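Local coordinates for protein p1 (Rice yellow mottle virus, PDB 6TY0) that probably suppresses the RNA silencing of its plant host and helps the virus spread, this being its N-terminal zinc-finger part, at residues 59-67 with 85-95. Residues are numbered along the deposited sequence; the frame is centred on the assembly and turned at random.
Sequences SVSFACTQC and PVHFDVVCADC. With ZN (zinc ion), chain C.
Two CxxC turns, Cys64 to Cys67 and Cys92 to Cys95, close a four-cysteine zinc finger where the parallel strands 59-64 and 86-90 end side by side. The zinc ion takes all four thiolate sulfurs, with Cys64 SG at 2.3 Å and Cys95 SG at 2.4 Å. Cys64 is the last residue of its strand: with its SG anti to the backbone N (chi1 -173°), the sulfur accepts N-H bonds from Gln66 and Cys67 in its own turn and, across the contact, from Cys92 N at 3.3 Å. Together with the metal, those three donors help hold the sulfur and probably temper its negative charge. Behind the metal, backbone bonds alternate between the strands from Val86 N to Ser59 O, and one more, Thr65 N to Val90 O at 2.8 Å, follows just beyond the end of strand 59-64. On the buried face Phe62 and Phe88 lie side by side, planes at 30° but slid apart; Phe88 CD2 sits over a face of the Phe62 ring, 3.6 Å from Phe62 CE2, while Val60 CG1 meets the Phe88 ring at its edge. The rings of Trp36 and His32 also meet that of Phe62. On the other face, one water joins Ser59 OG and Ser61 OG and donates to Val86 O at 2.9 Å.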
loop_
_atom_site.group_PDB
_atom_site.type_symbol
_atom_site.label_atom_id
_atom_site.label_comp_id
_atom_site.label_asym_id
_atom_site.label_seq_id
_atom_site.Cartn_x
_atom_site.Cartn_y
_atom_site.Cartn_z
ATOM N N SER A 59 -6.958 -0.741 -9.863
ATOM C CA SER A 59 -5.571 -1.175 -9.625
ATOM C C SER A 59 -4.622 -0.055 -9.963
ATOM O O SER A 59 -4.834 0.716 -10.925
ATOM C CB SER A 59 -5.251 -2.408 -10.465
ATOM O OG SER A 59 -5.113 -2.039 -11.824
ATOM N N VAL A 60 -3.581 0.070 -9.165
ATOM C CA VAL A 60 -2.626 1.121 -9.396
ATOM C C VAL A 60 -1.262 0.476 -9.348
ATOM O O VAL A 60 -0.890 -0.112 -8.337
ATOM C CB VAL A 60 -2.759 2.252 -8.369
ATOM C CG1 VAL A 60 -1.838 3.423 -8.697
ATOM C CG2 VAL A 60 -4.205 2.746 -8.280
ATOM N N SER A 61 -0.541 0.593 -10.461
ATOM C CA SER A 61 0.779 0.049 -10.634
ATOM C C SER A 61 1.789 1.161 -10.743
ATOM O O SER A 61 1.587 2.140 -11.454
ATOM C CB SER A 61 0.857 -0.755 -11.951
ATOM O OG SER A 61 -0.180 -1.725 -11.940
ATOM N N PHE A 62 2.927 0.952 -10.114
ATOM C CA PHE A 62 4.074 1.859 -10.246
ATOM C C PHE A 62 5.252 1.054 -10.774
ATOM O O PHE A 62 5.509 -0.059 -10.324
ATOM C CB PHE A 62 4.470 2.455 -8.898
ATOM C CG PHE A 62 3.379 3.200 -8.207
ATOM C CD1 PHE A 62 2.330 2.529 -7.603
ATOM C CD2 PHE A 62 3.415 4.564 -8.126
ATOM C CE1 PHE A 62 1.335 3.209 -6.932
ATOM C CE2 PHE A 62 2.431 5.274 -7.457
ATOM C CZ PHE A 62 1.388 4.598 -6.845
ATOM N N ALA A 63 5.957 1.599 -11.744
ATOM C CA ALA A 63 7.207 0.954 -12.198
ATOM C C ALA A 63 8.209 2.021 -12.621
ATOM O O ALA A 63 7.816 2.946 -13.333
ATOM C CB ALA A 63 6.902 0.060 -13.372
ATOM N N CYS A 64 9.482 1.882 -12.222
ATOM C CA CYS A 64 10.542 2.831 -12.671
ATOM C C CYS A 64 10.989 2.501 -14.087
ATOM O O CYS A 64 11.265 1.348 -14.403
ATOM C CB CYS A 64 11.774 2.781 -11.762
ATOM S SG CYS A 64 13.071 4.047 -12.098
ATOM N N THR A 65 11.109 3.502 -14.934
ATOM C CA THR A 65 11.660 3.309 -16.282
ATOM C C THR A 65 13.192 3.099 -16.335
ATOM O O THR A 65 13.713 2.710 -17.379
ATOM C CB THR A 65 11.291 4.501 -17.138
ATOM O OG1 THR A 65 11.768 5.688 -16.496
ATOM C CG2 THR A 65 9.764 4.602 -17.267
ATOM N N GLN A 66 13.894 3.281 -15.214
ATOM C CA GLN A 66 15.364 3.194 -15.160
ATOM C C GLN A 66 15.856 1.998 -14.392
ATOM O O GLN A 66 16.897 1.450 -14.699
ATOM C CB GLN A 66 15.984 4.410 -14.461
ATOM C CG GLN A 66 15.631 5.749 -15.055
ATOM C CD GLN A 66 16.019 5.775 -16.486
ATOM O OE1 GLN A 66 17.206 5.814 -16.806
ATOM N NE2 GLN A 66 15.036 5.682 -17.368
ATOM N N CYS A 67 15.190 1.639 -13.313
ATOM C CA CYS A 67 15.608 0.461 -12.589
ATOM C C CYS A 67 14.391 -0.412 -12.647
ATOM O O CYS A 67 13.465 -0.143 -13.424
ATOM C CB CYS A 67 16.066 0.792 -11.181
ATOM S SG CYS A 67 14.809 1.409 -9.996
ATOM N N PRO A 85 -7.238 0.589 -15.518
ATOM C CA PRO A 85 -5.980 0.387 -14.776
ATOM C C PRO A 85 -5.182 1.673 -14.746
ATOM O O PRO A 85 -5.160 2.390 -15.715
ATOM C CB PRO A 85 -5.226 -0.643 -15.624
ATOM C CG PRO A 85 -6.226 -1.201 -16.588
ATOM C CD PRO A 85 -7.242 -0.132 -16.810
ATOM N N VAL A 86 -4.591 2.027 -13.613
ATOM C CA VAL A 86 -3.756 3.231 -13.515
ATOM C C VAL A 86 -2.310 2.773 -13.498
ATOM O O VAL A 86 -1.951 1.863 -12.748
ATOM C CB VAL A 86 -4.031 4.010 -12.224
ATOM C CG1 VAL A 86 -3.147 5.274 -12.145
ATOM C CG2 VAL A 86 -5.518 4.341 -12.138
ATOM N N HIS A 87 -1.494 3.401 -14.319
ATOM C CA HIS A 87 -0.086 3.030 -14.501
ATOM C C HIS A 87 0.763 4.241 -14.328
ATOM O O HIS A 87 0.570 5.216 -15.012
ATOM C CB HIS A 87 0.153 2.524 -15.919
ATOM C CG HIS A 87 -0.438 1.188 -16.153
ATOM N ND1 HIS A 87 -0.055 0.088 -15.426
ATOM C CD2 HIS A 87 -1.400 0.769 -16.999
ATOM C CE1 HIS A 87 -0.759 -0.959 -15.816
ATOM N NE2 HIS A 87 -1.570 -0.575 -16.781
ATOM N N PHE A 88 1.683 4.188 -13.381
ATOM C CA PHE A 88 2.692 5.226 -13.234
ATOM C C PHE A 88 3.998 4.605 -13.653
ATOM O O PHE A 88 4.644 3.901 -12.870
ATOM C CB PHE A 88 2.757 5.699 -11.783
ATOM C CG PHE A 88 1.562 6.499 -11.383
ATOM C CD1 PHE A 88 1.324 7.729 -11.975
ATOM C CD2 PHE A 88 0.660 6.015 -10.477
ATOM C CE1 PHE A 88 0.195 8.465 -11.635
ATOM C CE2 PHE A 88 -0.485 6.728 -10.144
ATOM C CZ PHE A 88 -0.711 7.970 -10.713
ATOM N N ASP A 89 4.347 4.841 -14.919
ATOM C CA ASP A 89 5.657 4.480 -15.477
ATOM C C ASP A 89 6.526 5.718 -15.396
ATOM O O ASP A 89 6.428 6.590 -16.239
ATOM C CB ASP A 89 5.515 3.976 -16.919
ATOM C CG ASP A 89 4.656 2.707 -16.994
ATOM O OD1 ASP A 89 4.956 1.751 -16.276
ATOM O OD2 ASP A 89 3.662 2.693 -17.725
ATOM N N VAL A 90 7.360 5.795 -14.361
ATOM C CA VAL A 90 8.015 7.036 -14.032
ATOM C C VAL A 90 9.453 6.761 -13.652
ATOM O O VAL A 90 9.862 5.631 -13.610
ATOM C CB VAL A 90 7.291 7.705 -12.842
ATOM C CG1 VAL A 90 5.844 7.998 -13.205
ATOM C CG2 VAL A 90 7.381 6.843 -11.586
ATOM N N VAL A 91 10.212 7.814 -13.411
ATOM C CA VAL A 91 11.567 7.700 -12.874
ATOM C C VAL A 91 11.415 7.794 -11.370
ATOM O O VAL A 91 10.872 8.783 -10.856
ATOM C CB VAL A 91 12.521 8.789 -13.425
ATOM C CG1 VAL A 91 13.895 8.664 -12.813
ATOM C CG2 VAL A 91 12.588 8.724 -14.951
ATOM N N CYS A 92 11.877 6.768 -10.672
ATOM C CA CYS A 92 11.638 6.660 -9.215
ATOM C C CYS A 92 12.556 7.651 -8.463
ATOM O O CYS A 92 13.438 8.282 -9.077
ATOM C CB CYS A 92 11.862 5.232 -8.730
ATOM S SG CYS A 92 13.623 4.821 -8.443
ATOM N N ALA A 93 12.311 7.829 -7.161
ATOM C CA ALA A 93 13.088 8.783 -6.357
ATOM C C ALA A 93 14.592 8.477 -6.299
ATOM O O ALA A 93 15.388 9.353 -6.133
ATOM C CB ALA A 93 12.512 8.906 -4.938
ATOM N N ASP A 94 14.996 7.234 -6.416
ATOM C CA ASP A 94 16.423 6.959 -6.382
ATOM C C ASP A 94 17.073 7.286 -7.707
ATOM O O ASP A 94 18.215 7.722 -7.753
ATOM C CB ASP A 94 16.671 5.521 -5.991
ATOM C CG ASP A 94 16.024 5.191 -4.681
ATOM O OD1 ASP A 94 16.335 5.877 -3.690
ATOM O OD2 ASP A 94 15.159 4.294 -4.641
ATOM N N CYS A 95 16.323 7.106 -8.775
ATOM C CA CYS A 95 16.862 7.259 -10.105
ATOM C C CYS A 95 16.869 8.713 -10.577
ATOM O O CYS A 95 17.667 9.049 -11.415
ATOM C CB CYS A 95 16.111 6.337 -11.076
ATOM S SG CYS A 95 16.574 4.603 -10.830
HETATM ZN ZN ZN C . 14.451 3.633 -10.357
HETATM O O HOH W 1 -2.710 -0.961 -12.635
HETATM O O HOH W 2 3.009 0.764 -14.185
#